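Local coordinates for protein dioxygenase (Pseudomonas brassicacearum, PDB 5V2D) that probably cleaves the central double bond of lignin-derived stilbenes with molecular oxygen at an iron centre, as a member of the carotenoid cleavage dioxygenase family, at residues N125-D130 / R261-G266; A134-T139 / E156-W161; A232-M237 / F250-L255; L255-E260 / P267-Q272. One frame throughout, in Å; residues are numbered along the deposited sequence.

Interaction 1. Residues N125-D130 / R261-G266; sequences NAFTND and RMKNGG
The carboxamide of Asn125, extended away from its own N by a chi1 of -177°, reaches the end of helix 259-263, and its ND2 gives two hydrogen bonds to backbone carbonyls there. The bond to Gly266 O is 2.8 Å long and lies in that carbonyl's plane; the one to Met262 O, 2.9 Å and straighter, lies in the amide plane of Asn125. Met262 O also accepts from Gly265 N, one of the two backbone bonds of the Schellman motif in which Gly265, with positive phi, is the C-prime residue, so a side chain grips the turn that ends the helix. Thr128 OG1 and Thr128 N both bond Asn125 O. The apolar share falls to Phe127: Lys263 CG sits over one face of its ring, 3.8 Å from the centroid and 8° off the normal, a CH-pi contact. Met262 CB touches the same ring at CD2. The contact thus joins the loop between helix 107-115 and strand 143-147 to the C-terminal end of helix 259-263, which leads on to strand 269-271.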
loop_
_atom_site.group_PDB
_atom_site.type_symbol
_atom_site.label_atom_id
_atom_site.label_comp_id
_atom_site.label_asym_id
_atom_site.label_seq_id
_atom_site.Cartn_x
_atom_site.Cartn_y
_atom_site.Cartn_z
ATOM N N ASN A 125 -14.888 -11.554 1.415
ATOM C CA ASN A 125 -16.076 -12.323 1.124
ATOM C C ASN A 125 -16.804 -12.596 2.446
ATOM O O ASN A 125 -16.622 -13.655 3.112
ATOM C CB ASN A 125 -15.722 -13.601 0.331
ATOM C CG ASN A 125 -16.984 -14.397 -0.057
ATOM O OD1 ASN A 125 -18.083 -14.011 0.380
ATOM N ND2 ASN A 125 -16.844 -15.502 -0.825
ATOM N N ALA A 126 -17.632 -11.639 2.789
ATOM C CA ALA A 126 -18.359 -11.735 4.081
ATOM C C ALA A 126 -19.397 -12.870 4.096
ATOM O O ALA A 126 -19.780 -13.332 5.163
ATOM C CB ALA A 126 -19.035 -10.402 4.408
ATOM N N PHE A 127 -19.804 -13.392 2.939
ATOM C CA PHE A 127 -20.662 -14.592 2.962
ATOM C C PHE A 127 -20.011 -15.777 3.617
ATOM O O PHE A 127 -20.722 -16.674 3.952
ATOM C CB PHE A 127 -21.138 -14.997 1.530
ATOM C CG PHE A 127 -21.851 -13.887 0.813
ATOM C CD1 PHE A 127 -23.155 -13.508 1.234
ATOM C CD2 PHE A 127 -21.240 -13.165 -0.236
ATOM C CE1 PHE A 127 -23.837 -12.462 0.589
ATOM C CE2 PHE A 127 -21.918 -12.104 -0.842
ATOM C CZ PHE A 127 -23.223 -11.775 -0.455
ATOM N N THR A 128 -18.684 -15.811 3.801
ATOM C CA THR A 128 -18.019 -16.926 4.436
ATOM C C THR A 128 -17.675 -16.627 5.878
ATOM O O THR A 128 -17.015 -17.445 6.523
ATOM C CB THR A 128 -16.711 -17.230 3.710
ATOM O OG1 THR A 128 -15.815 -16.086 3.771
ATOM C CG2 THR A 128 -17.030 -17.585 2.299
ATOM N N ASN A 129 -18.133 -15.476 6.428
ATOM C CA ASN A 129 -17.853 -15.196 7.826
ATOM C C ASN A 129 -18.704 -16.051 8.768
ATOM O O ASN A 129 -19.778 -16.442 8.410
ATOM C CB ASN A 129 -18.095 -13.720 8.161
ATOM C CG ASN A 129 -17.071 -12.796 7.521
ATOM O OD1 ASN A 129 -16.071 -13.241 7.008
ATOM N ND2 ASN A 129 -17.352 -11.509 7.519
ATOM N N ASP A 130 -18.282 -16.193 10.003
ATOM C CA ASP A 130 -19.161 -16.709 11.101
ATOM C C ASP A 130 -20.254 -15.687 11.301
ATOM O O ASP A 130 -20.076 -14.484 11.121
ATOM C CB ASP A 130 -18.284 -16.803 12.336
ATOM C CG ASP A 130 -18.960 -17.463 13.531
ATOM O OD1 ASP A 130 -19.868 -16.896 14.172
ATOM O OD2 ASP A 130 -18.424 -18.516 13.916
ATOM N N ARG A 261 -20.202 -16.019 -7.533
ATOM C CA ARG A 261 -19.038 -16.817 -7.139
ATOM C C ARG A 261 -18.785 -16.643 -5.624
ATOM O O ARG A 261 -18.469 -17.592 -4.920
ATOM C CB ARG A 261 -17.796 -16.412 -7.948
ATOM C CG ARG A 261 -16.488 -17.034 -7.465
ATOM C CD ARG A 261 -15.294 -16.628 -8.333
ATOM N NE ARG A 261 -14.960 -15.196 -8.198
ATOM C CZ ARG A 261 -14.938 -14.304 -9.181
ATOM N NH1 ARG A 261 -15.202 -14.638 -10.432
ATOM N NH2 ARG A 261 -14.615 -13.002 -8.894
ATOM N N MET A 262 -18.871 -15.398 -5.150
ATOM C CA MET A 262 -18.677 -15.113 -3.729
ATOM C C MET A 262 -19.748 -15.783 -2.837
ATOM O O MET A 262 -19.401 -16.322 -1.794
ATOM C CB MET A 262 -18.678 -13.592 -3.453
ATOM C CG MET A 262 -17.495 -12.810 -4.060
ATOM S SD MET A 262 -17.831 -10.982 -4.037
ATOM C CE MET A 262 -18.059 -10.774 -2.265
ATOM N N LYS A 263 -21.012 -15.717 -3.240
ATOM C CA LYS A 263 -22.088 -16.419 -2.496
ATOM C C LYS A 263 -21.823 -17.898 -2.387
ATOM O O LYS A 263 -22.178 -18.485 -1.405
ATOM C CB LYS A 263 -23.436 -16.204 -3.109
ATOM C CG LYS A 263 -23.986 -14.878 -2.677
ATOM C CD LYS A 263 -25.330 -14.565 -3.378
ATOM C CE LYS A 263 -26.020 -13.381 -2.726
ATOM N NZ LYS A 263 -26.742 -12.554 -3.741
ATOM N N ASN A 264 -21.131 -18.466 -3.367
ATOM C CA ASN A 264 -20.703 -19.872 -3.335
ATOM C C ASN A 264 -19.387 -20.120 -2.673
ATOM O O ASN A 264 -18.841 -21.247 -2.790
ATOM C CB ASN A 264 -20.721 -20.461 -4.748
ATOM C CG ASN A 264 -22.160 -20.563 -5.281
ATOM O OD1 ASN A 264 -23.022 -21.107 -4.604
ATOM N ND2 ASN A 264 -22.441 -19.956 -6.412
ATOM N N GLY A 265 -18.823 -19.101 -1.980
ATOM C CA GLY A 265 -17.645 -19.346 -1.192
ATOM C C GLY A 265 -16.354 -19.029 -1.891
ATOM O O GLY A 265 -15.277 -19.189 -1.283
ATOM N N GLY A 266 -16.438 -18.550 -3.139
ATOM C CA GLY A 266 -15.244 -18.330 -3.924
ATOM C C GLY A 266 -14.596 -16.927 -3.697
ATOM O O GLY A 266 -15.042 -16.123 -2.872
#

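Interaction 2. Residues A134-T139 / E156-W161; sequences AKNNTT and EDALPW
With chi1 at -157°, the hydroxyl of Thr138 swings to the side opposite its own N, and Asp157 folds its carboxylate back between its own backbone N and carbonyl carbon (chi1 63°); together these torsions bring the hydroxyl to the carboxylate, the two side chains crossing at a slant. Thr138 OG1 donates to Asp157 OD1 at 2.8 Å, meeting it on the syn side and close to the carboxylate plane. Beside this bond Thr138 CB packs on the methyl of Ala158, 3.6 Å from its CB, while Thr138 CG2 slides past the indole and comes within 3.6 Å of Trp161 NE1. Asn136 ND2 lies at the edge of that indole, its amide turned 50° from the ring plane, and a water completes the join: it accepts from both Asn136 ND2 and Trp161 NE1 and donates to Leu159 O. The other carboxylate oxygen, Asp157 OD2, accepts from two waters, each 2.6 Å away, one of them shared with Asn137 O and the other with Asn137 ND2. The OD1 of Asn137 is taken by Asn120 and Asn129. Asn136 OD1 accepts from Thr138 N at 3.0 Å, which makes an Asx turn and sets the threonine in place. Water-bridged loop packing of this kind here ties the segment preceding strand 143-147 to the connection between strands 150-154 and 161-163 of one four-stranded antiparallel sheet, consistent with a blade of the family's seven-bladed beta-propeller.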
loop_
_atom_site.group_PDB
_atom_site.type_symbol
_atom_site.label_atom_id
_atom_site.label_comp_id
_atom_site.label_asym_id
_atom_site.label_seq_id
_atom_site.Cartn_x
_atom_site.Cartn_y
_atom_site.Cartn_z
ATOM N N ALA A 134 -18.476 -9.196 13.029
ATOM C CA ALA A 134 -19.033 -7.849 12.833
ATOM C C ALA A 134 -19.540 -7.717 11.441
ATOM O O ALA A 134 -19.042 -8.326 10.524
ATOM C CB ALA A 134 -18.018 -6.762 13.145
ATOM N N LYS A 135 -20.530 -6.868 11.272
ATOM C CA LYS A 135 -21.081 -6.549 9.955
ATOM C C LYS A 135 -20.104 -5.833 9.080
ATOM O O LYS A 135 -20.046 -6.041 7.890
ATOM C CB LYS A 135 -22.337 -5.681 10.107
ATOM C CG LYS A 135 -23.505 -6.454 10.769
ATOM C CD LYS A 135 -23.912 -7.710 9.993
ATOM C CE LYS A 135 -25.236 -8.285 10.398
ATOM N NZ LYS A 135 -25.053 -9.360 11.404
ATOM N N ASN A 136 -19.333 -4.940 9.664
ATOM C CA ASN A 136 -18.271 -4.230 8.909
ATOM C C ASN A 136 -17.076 -5.215 8.832
ATOM O O ASN A 136 -16.475 -5.579 9.828
ATOM C CB ASN A 136 -17.879 -2.900 9.600
ATOM C CG ASN A 136 -16.862 -2.110 8.777
ATOM O OD1 ASN A 136 -16.177 -2.652 7.891
ATOM N ND2 ASN A 136 -16.738 -0.836 9.100
ATOM N N ASN A 137 -16.775 -5.648 7.642
ATOM C CA ASN A 137 -15.694 -6.642 7.375
ATOM C C ASN A 137 -14.272 -6.047 7.337
ATOM O O ASN A 137 -13.350 -6.796 7.098
ATOM C CB ASN A 137 -15.969 -7.332 6.034
ATOM C CG ASN A 137 -15.391 -8.739 5.945
ATOM O OD1 ASN A 137 -15.430 -9.494 6.960
ATOM N ND2 ASN A 137 -14.860 -9.132 4.758
ATOM N N THR A 138 -14.110 -4.734 7.459
ATOM C CA THR A 138 -12.814 -4.118 7.225
ATOM C C THR A 138 -11.810 -4.388 8.327
ATOM O O THR A 138 -12.156 -4.479 9.482
ATOM C CB THR A 138 -12.894 -2.595 6.928
ATOM O OG1 THR A 138 -11.719 -2.226 6.209
ATOM C CG2 THR A 138 -12.998 -1.780 8.170
ATOM N N THR A 139 -10.546 -4.467 7.921
ATOM C CA THR A 139 -9.400 -4.499 8.843
ATOM C C THR A 139 -8.540 -3.244 8.875
ATOM O O THR A 139 -7.606 -3.188 9.646
ATOM C CB THR A 139 -8.449 -5.665 8.414
ATOM O OG1 THR A 139 -8.141 -5.503 7.015
ATOM C CG2 THR A 139 -9.132 -7.001 8.679
ATOM N N GLU A 156 -9.520 -0.490 1.245
ATOM C CA GLU A 156 -10.348 -0.113 0.105
ATOM C C GLU A 156 -11.722 -0.769 0.047
ATOM O O GLU A 156 -12.488 -0.504 -0.891
ATOM C CB GLU A 156 -9.608 -0.377 -1.216
ATOM C CG GLU A 156 -9.423 -1.891 -1.536
ATOM C CD GLU A 156 -8.265 -2.097 -2.530
ATOM O OE1 GLU A 156 -7.149 -1.594 -2.251
ATOM O OE2 GLU A 156 -8.465 -2.750 -3.590
ATOM N N ASP A 157 -12.054 -1.597 1.018
ATOM C CA ASP A 157 -13.390 -2.245 1.114
ATOM C C ASP A 157 -14.346 -1.480 1.999
ATOM O O ASP A 157 -15.455 -1.910 2.190
ATOM C CB ASP A 157 -13.292 -3.692 1.608
ATOM C CG ASP A 157 -12.741 -3.826 3.003
ATOM O OD1 ASP A 157 -12.187 -2.823 3.564
ATOM O OD2 ASP A 157 -12.825 -5.000 3.560
ATOM N N ALA A 158 -13.925 -0.336 2.570
ATOM C CA ALA A 158 -14.757 0.367 3.524
ATOM C C ALA A 158 -14.248 1.788 3.737
ATOM O O ALA A 158 -13.183 2.156 3.205
ATOM C CB ALA A 158 -14.793 -0.400 4.840
ATOM N N LEU A 159 -14.993 2.543 4.531
ATOM C CA LEU A 159 -14.540 3.837 4.978
ATOM C C LEU A 159 -13.370 3.634 5.938
ATOM O O LEU A 159 -13.215 2.558 6.538
ATOM C CB LEU A 159 -15.692 4.526 5.733
ATOM C CG LEU A 159 -16.860 5.053 4.852
ATOM C CD1 LEU A 159 -17.980 5.500 5.785
ATOM C CD2 LEU A 159 -16.399 6.216 4.054
ATOM N N PRO A 160 -12.531 4.643 6.093
ATOM C CA PRO A 160 -11.357 4.525 6.929
ATOM C C PRO A 160 -11.693 4.656 8.376
ATOM O O PRO A 160 -12.821 5.030 8.705
ATOM C CB PRO A 160 -10.489 5.714 6.479
ATOM C CG PRO A 160 -11.399 6.663 5.801
ATOM C CD PRO A 160 -12.605 5.942 5.367
ATOM N N TRP A 161 -10.727 4.319 9.237
ATOM C CA TRP A 161 -10.842 4.391 10.670
ATOM C C TRP A 161 -9.854 5.468 11.183
ATOM O O TRP A 161 -8.700 5.539 10.753
ATOM C CB TRP A 161 -10.546 3.021 11.312
ATOM C CG TRP A 161 -11.724 2.170 11.188
ATOM C CD1 TRP A 161 -12.254 1.671 10.045
ATOM C CD2 TRP A 161 -12.640 1.846 12.235
ATOM N NE1 TRP A 161 -13.429 1.032 10.327
ATOM C CE2 TRP A 161 -13.696 1.132 11.661
ATOM C CE3 TRP A 161 -12.655 2.071 13.600
ATOM C CZ2 TRP A 161 -14.746 0.625 12.426
ATOM C CZ3 TRP A 161 -13.695 1.572 14.361
ATOM C CH2 TRP A 161 -14.734 0.887 13.778
HETATM O O HOH W 1 -15.102 1.231 7.864
HETATM O O HOH W 2 -11.523 -6.745 5.026
HETATM O O HOH W 3 -14.574 -6.855 2.914
HETATM O O HOH W 4 -11.120 0.705 6.381
#

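Interaction 3. Residues A232-M237 / F250-L255; sequences APYAAM and FPLIPL
Met237 lies alongside Ile253 and Leu255, all three side chains pointing the same way. Its CB rests 4.2 Å from Leu255 CB; CG, anti to the backbone N (chi1 -177°), passes the CD1 of Ile253. SD then rests against two methyls, 3.9 Å from Ile253 CD1 and 3.8 Å from Leu255 CD1. A bend at the last torsion turns CE back over Leu255 CD1. An alanine here would strip away the thioether and is likely to open a gap beside those two methyls, leaving them without their apolar partner. The backbone of Met237 is bound at both its N and its O: Met237 N donates to Leu255 O at 3.0 Å, and Ile253 N to Met237 O at 2.9 Å. Between these two bonds the chain folds at Pro254, the centre of an inverse gamma turn. Farther along, Leu252 CD2 fits against the methyls of Ala232 and Ala236, 3.7 Å from Ala232 CB, and one water links Tyr234 OH to Leu252 O. Such apolar packing belongs to the core beside the iron site: the side chain of Met237 is about 9 Å from the metal, and its segment leads to the ligand His239.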
loop_
_atom_site.group_PDB
_atom_site.type_symbol
_atom_site.label_atom_id
_atom_site.label_comp_id
_atom_site.label_asym_id
_atom_site.label_seq_id
_atom_site.Cartn_x
_atom_site.Cartn_y
_atom_site.Cartn_z
ATOM N N ALA A 232 -17.728 2.259 -14.688
ATOM C CA ALA A 232 -16.841 1.477 -15.512
ATOM C C ALA A 232 -17.685 0.490 -16.311
ATOM O O ALA A 232 -18.830 0.214 -15.938
ATOM C CB ALA A 232 -15.890 0.693 -14.623
ATOM N N PRO A 233 -17.090 -0.119 -17.348
ATOM C CA PRO A 233 -17.815 -1.118 -18.139
ATOM C C PRO A 233 -17.949 -2.442 -17.404
ATOM O O PRO A 233 -18.731 -3.258 -17.823
ATOM C CB PRO A 233 -16.985 -1.237 -19.421
ATOM C CG PRO A 233 -15.592 -0.814 -19.017
ATOM C CD PRO A 233 -15.808 0.272 -17.989
ATOM N N TYR A 234 -17.249 -2.652 -16.292
ATOM C CA TYR A 234 -17.402 -3.836 -15.481
ATOM C C TYR A 234 -16.732 -3.495 -14.123
ATOM O O TYR A 234 -15.986 -2.517 -14.041
ATOM C CB TYR A 234 -16.718 -5.043 -16.129
ATOM C CG TYR A 234 -15.303 -4.768 -16.627
ATOM C CD1 TYR A 234 -15.069 -4.473 -17.971
ATOM C CD2 TYR A 234 -14.222 -4.842 -15.796
ATOM C CE1 TYR A 234 -13.794 -4.195 -18.451
ATOM C CE2 TYR A 234 -12.914 -4.577 -16.272
ATOM C CZ TYR A 234 -12.686 -4.268 -17.598
ATOM O OH TYR A 234 -11.397 -4.002 -18.074
ATOM N N ALA A 235 -17.009 -4.272 -13.098
ATOM C CA ALA A 235 -16.403 -4.097 -11.773
ATOM C C ALA A 235 -15.028 -4.728 -11.749
ATOM O O ALA A 235 -14.864 -5.937 -11.940
ATOM C CB ALA A 235 -17.278 -4.682 -10.670
ATOM N N ALA A 236 -14.016 -3.897 -11.458
ATOM C CA ALA A 236 -12.666 -4.356 -11.385
ATOM C C ALA A 236 -11.904 -3.676 -10.277
ATOM O O ALA A 236 -12.254 -2.536 -9.870
ATOM C CB ALA A 236 -11.964 -4.088 -12.710
ATOM N N MET A 237 -10.790 -4.299 -9.895
ATOM C CA MET A 237 -9.937 -3.705 -8.817
ATOM C C MET A 237 -9.340 -2.389 -9.313
ATOM O O MET A 237 -8.699 -2.340 -10.379
ATOM C CB MET A 237 -8.809 -4.627 -8.427
ATOM C CG MET A 237 -7.953 -4.057 -7.270
ATOM S SD MET A 237 -6.523 -5.097 -6.837
ATOM C CE MET A 237 -7.417 -6.239 -5.847
ATOM N N PHE A 250 -7.797 6.497 -13.259
ATOM C CA PHE A 250 -8.168 5.261 -12.538
ATOM C C PHE A 250 -7.642 4.063 -13.366
ATOM O O PHE A 250 -8.148 3.785 -14.439
ATOM C CB PHE A 250 -9.654 5.110 -12.502
ATOM C CG PHE A 250 -10.365 6.105 -11.643
ATOM C CD1 PHE A 250 -10.452 7.437 -12.021
ATOM C CD2 PHE A 250 -11.158 5.656 -10.575
ATOM C CE1 PHE A 250 -11.131 8.377 -11.236
ATOM C CE2 PHE A 250 -11.910 6.573 -9.767
ATOM C CZ PHE A 250 -11.886 7.941 -10.114
ATOM N N PRO A 251 -6.672 3.336 -12.851
ATOM C CA PRO A 251 -6.206 2.115 -13.544
ATOM C C PRO A 251 -7.059 0.934 -13.089
ATOM O O PRO A 251 -7.007 0.498 -11.933
ATOM C CB PRO A 251 -4.729 1.979 -13.109
ATOM C CG PRO A 251 -4.478 3.199 -12.241
ATOM C CD PRO A 251 -5.778 3.704 -11.754
ATOM N N LEU A 252 -7.833 0.360 -13.988
ATOM C CA LEU A 252 -8.606 -0.841 -13.702
ATOM C C LEU A 252 -7.763 -2.061 -14.022
ATOM O O LEU A 252 -7.457 -2.344 -15.187
ATOM C CB LEU A 252 -9.901 -0.916 -14.556
ATOM C CG LEU A 252 -11.052 -0.161 -13.921
ATOM C CD1 LEU A 252 -10.729 1.312 -13.961
ATOM C CD2 LEU A 252 -12.332 -0.435 -14.630
ATOM N N ILE A 253 -7.378 -2.758 -12.982
ATOM C CA ILE A 253 -6.602 -3.984 -13.063
ATOM C C ILE A 253 -7.555 -5.113 -13.545
ATOM O O ILE A 253 -8.731 -5.125 -13.132
ATOM C CB ILE A 253 -6.058 -4.304 -11.672
ATOM C CG1 ILE A 253 -5.075 -3.201 -11.227
ATOM C CG2 ILE A 253 -5.354 -5.656 -11.636
ATOM C CD1 ILE A 253 -4.799 -3.206 -9.714
ATOM N N PRO A 254 -7.077 -6.029 -14.417
ATOM C CA PRO A 254 -7.969 -7.088 -14.912
ATOM C C PRO A 254 -8.328 -8.188 -13.897
ATOM O O PRO A 254 -8.281 -9.387 -14.230
ATOM C CB PRO A 254 -7.179 -7.746 -16.092
ATOM C CG PRO A 254 -6.017 -6.918 -16.326
ATOM C CD PRO A 254 -5.796 -5.996 -15.136
ATOM N N LEU A 255 -8.713 -7.784 -12.704
ATOM C CA LEU A 255 -9.207 -8.631 -11.652
ATOM C C LEU A 255 -10.680 -8.254 -11.502
ATOM O O LEU A 255 -10.970 -7.126 -11.008
ATOM C CB LEU A 255 -8.500 -8.297 -10.344
ATOM C CG LEU A 255 -7.127 -8.868 -10.175
ATOM C CD1 LEU A 255 -6.437 -8.293 -8.959
ATOM C CD2 LEU A 255 -7.152 -10.401 -10.081
HETATM O O HOH W 5 -9.115 -4.227 -16.770
#

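Interaction 4. Residues L255-E260 / P267-Q272; sequences LTVDVE and PHFQWQ
Strands 255-257 and 269-271 run antiparallel, their axes 4.3 Å apart at closest and 140° between directions, as a two-stranded beta hairpin whose connection carries helix 259-263. Thr256 and Gln270 form its hydrogen-bonded pair: Thr256 N donates to Gln270 O at 3.1 Å, and Gln270 N to Thr256 O at 3.0 Å. On the face of Leu255, Val257, Phe269 and Trp271 the packing is apolar. Leu255 CD2 meets the edge of the indole 3.8 Å from Trp271 CE3, while Leu255 CB touches Phe269 CD1. Val257 divides its two methyls: CG2 lies 3.7 Å from Phe269 CE1, and CG1 stands over a face of the imidazole in a CH-pi contact with His268. That ring is held at both nitrogens, NE2 by Glu204 and ND1 by the carbonyl of Arg124, and it covers one face of the Phe269 ring with its CD2. On the face that carries Thr256 and Gln270, Gln272 curls back (chi2 -55°) and lays its CG 3.4 Å from Thr256 OG1. Its NE2 gives a 2.9 Å bond to a lone pair of Gln270 OE1. A leucine in place of Gln272 would probably leave Gln270 OE1 without its NE2 donor and the amide of Gln270 freer to turn. Gln270 O is approached from opposite faces of its plane, by Thr256 N on one and by Gln272 NE2 on the other.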
loop_
_atom_site.group_PDB
_atom_site.type_symbol
_atom_site.label_atom_id
_atom_site.label_comp_id
_atom_site.label_asym_id
_atom_site.label_seq_id
_atom_site.Cartn_x
_atom_site.Cartn_y
_atom_site.Cartn_z
ATOM N N LEU A 255 -8.713 -7.784 -12.704
ATOM C CA LEU A 255 -9.207 -8.631 -11.652
ATOM C C LEU A 255 -10.680 -8.254 -11.502
ATOM O O LEU A 255 -10.970 -7.126 -11.008
ATOM C CB LEU A 255 -8.500 -8.297 -10.344
ATOM C CG LEU A 255 -7.127 -8.868 -10.175
ATOM C CD1 LEU A 255 -6.437 -8.293 -8.959
ATOM C CD2 LEU A 255 -7.152 -10.401 -10.081
ATOM N N THR A 256 -11.605 -9.156 -11.868
ATOM C CA THR A 256 -13.043 -8.832 -11.887
ATOM C C THR A 256 -13.814 -9.480 -10.787
ATOM O O THR A 256 -13.399 -10.495 -10.233
ATOM C CB THR A 256 -13.710 -9.210 -13.247
ATOM O OG1 THR A 256 -13.451 -10.583 -13.560
ATOM C CG2 THR A 256 -13.095 -8.388 -14.323
ATOM N N VAL A 257 -14.964 -8.905 -10.481
ATOM C CA VAL A 257 -15.755 -9.364 -9.355
ATOM C C VAL A 257 -16.983 -10.103 -9.857
ATOM O O VAL A 257 -17.609 -9.668 -10.778
ATOM C CB VAL A 257 -16.237 -8.181 -8.553
ATOM C CG1 VAL A 257 -16.990 -8.609 -7.302
ATOM C CG2 VAL A 257 -15.066 -7.332 -8.147
ATOM N N ASP A 258 -17.350 -11.198 -9.198
ATOM C CA ASP A 258 -18.620 -11.910 -9.431
ATOM C C ASP A 258 -19.290 -12.271 -8.087
ATOM O O ASP A 258 -18.815 -13.143 -7.344
ATOM C CB ASP A 258 -18.347 -13.175 -10.246
ATOM C CG ASP A 258 -19.658 -13.870 -10.710
ATOM O OD1 ASP A 258 -19.921 -13.884 -11.885
ATOM O OD2 ASP A 258 -20.447 -14.387 -9.912
ATOM N N VAL A 259 -20.385 -11.619 -7.790
ATOM C CA VAL A 259 -21.067 -11.825 -6.502
ATOM C C VAL A 259 -21.604 -13.265 -6.325
ATOM O O VAL A 259 -21.591 -13.822 -5.193
ATOM C CB VAL A 259 -22.225 -10.856 -6.290
ATOM C CG1 VAL A 259 -22.794 -11.034 -4.846
ATOM C CG2 VAL A 259 -21.753 -9.444 -6.504
ATOM N N GLU A 260 -22.020 -13.885 -7.425
ATOM C CA GLU A 260 -22.495 -15.277 -7.348
ATOM C C GLU A 260 -21.388 -16.192 -6.948
ATOM O O GLU A 260 -21.583 -17.046 -6.087
ATOM C CB GLU A 260 -23.191 -15.730 -8.691
ATOM C CG GLU A 260 -24.560 -15.057 -8.922
ATOM C CD GLU A 260 -25.543 -15.252 -7.734
ATOM O OE1 GLU A 260 -25.763 -16.440 -7.296
ATOM O OE2 GLU A 260 -26.091 -14.236 -7.207
ATOM N N PRO A 267 -13.478 -16.679 -4.385
ATOM C CA PRO A 267 -12.758 -15.422 -4.196
ATOM C C PRO A 267 -13.489 -14.193 -4.682
ATOM O O PRO A 267 -14.277 -14.247 -5.629
ATOM C CB PRO A 267 -11.468 -15.637 -4.990
ATOM C CG PRO A 267 -11.387 -17.146 -5.270
ATOM C CD PRO A 267 -12.828 -17.525 -5.434
ATOM N N HIS A 268 -13.210 -13.047 -4.049
ATOM C CA HIS A 268 -13.826 -11.769 -4.453
ATOM C C HIS A 268 -13.447 -11.388 -5.886
ATOM O O HIS A 268 -14.292 -10.959 -6.636
ATOM C CB HIS A 268 -13.416 -10.682 -3.499
ATOM C CG HIS A 268 -14.095 -9.352 -3.713
ATOM N ND1 HIS A 268 -15.066 -8.885 -2.863
ATOM C CD2 HIS A 268 -13.863 -8.377 -4.623
ATOM C CE1 HIS A 268 -15.436 -7.683 -3.280
ATOM N NE2 HIS A 268 -14.753 -7.372 -4.363
ATOM N N PHE A 269 -12.193 -11.578 -6.248
ATOM C CA PHE A 269 -11.686 -11.244 -7.570
ATOM C C PHE A 269 -11.190 -12.498 -8.320
ATOM O O PHE A 269 -10.732 -13.450 -7.697
ATOM C CB PHE A 269 -10.436 -10.337 -7.450
ATOM C CG PHE A 269 -10.718 -8.975 -6.881
ATOM C CD1 PHE A 269 -11.370 -8.022 -7.634
ATOM C CD2 PHE A 269 -10.340 -8.665 -5.601
ATOM C CE1 PHE A 269 -11.609 -6.750 -7.110
ATOM C CE2 PHE A 269 -10.585 -7.407 -5.054
ATOM C CZ PHE A 269 -11.238 -6.462 -5.817
ATOM N N GLN A 270 -11.184 -12.382 -9.636
ATOM C CA GLN A 270 -10.623 -13.393 -10.524
ATOM C C GLN A 270 -9.858 -12.758 -11.678
ATOM O O GLN A 270 -10.375 -11.908 -12.388
ATOM C CB GLN A 270 -11.813 -14.210 -11.102
ATOM C CG GLN A 270 -11.376 -15.425 -11.917
ATOM C CD GLN A 270 -12.549 -16.162 -12.521
ATOM O OE1 GLN A 270 -13.146 -15.708 -13.497
ATOM N NE2 GLN A 270 -12.886 -17.247 -11.926
ATOM N N TRP A 271 -8.651 -13.200 -11.904
ATOM C CA TRP A 271 -7.843 -12.700 -13.038
ATOM C C TRP A 271 -8.432 -13.112 -14.372
ATOM O O TRP A 271 -8.866 -14.244 -14.504
ATOM C CB TRP A 271 -6.451 -13.251 -12.919
ATOM C CG TRP A 271 -5.514 -12.773 -13.972
ATOM C CD1 TRP A 271 -5.061 -13.478 -15.048
ATOM C CD2 TRP A 271 -4.891 -11.521 -14.010
ATOM N NE1 TRP A 271 -4.219 -12.723 -15.763
ATOM C CE2 TRP A 271 -4.076 -11.508 -15.151
ATOM C CE3 TRP A 271 -4.916 -10.383 -13.157
ATOM C CZ2 TRP A 271 -3.281 -10.408 -15.493
ATOM C CZ3 TRP A 271 -4.124 -9.283 -13.522
ATOM C CH2 TRP A 271 -3.341 -9.306 -14.675
ATOM N N GLN A 272 -8.468 -12.161 -15.299
ATOM C CA GLN A 272 -8.972 -12.329 -16.667
ATOM C C GLN A 272 -7.771 -12.077 -17.578
ATOM O O GLN A 272 -7.322 -10.974 -17.706
ATOM C CB GLN A 272 -10.071 -11.357 -16.958
ATOM C CG GLN A 272 -11.221 -11.376 -15.943
ATOM C CD GLN A 272 -11.836 -12.759 -15.755
ATOM O OE1 GLN A 272 -12.045 -13.387 -16.700
ATOM N NE2 GLN A 272 -12.063 -13.216 -14.539
#

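How the interactions relate
Interactions 3 and 4 share Leu255, and their centres lie 11 Å apart; Pro254 O and Gln272 N, 3.0 Å apart, tie the two, and Met237 CE packs 3.5 Å from Phe269 CE2. Interaction 1 meets interaction 4 through helix 259-263, where Arg261 NE bonds Pro267 O at 2.8 Å and its NH2 bonds His268 O. Interaction 2 joins interaction 1 by Asn129 ND2 to Asn137 OD1, 2.8 Å. Toward the iron, held by His188, His239, His304 and His495, the side chain of Leu255 stands about 12 Å away and that of Asp157 about 13 Å. Glu156, of interaction 2, bonds the ligand His239 through OE1, a second-shell link, and its OE2 touches Met237 of interaction 3.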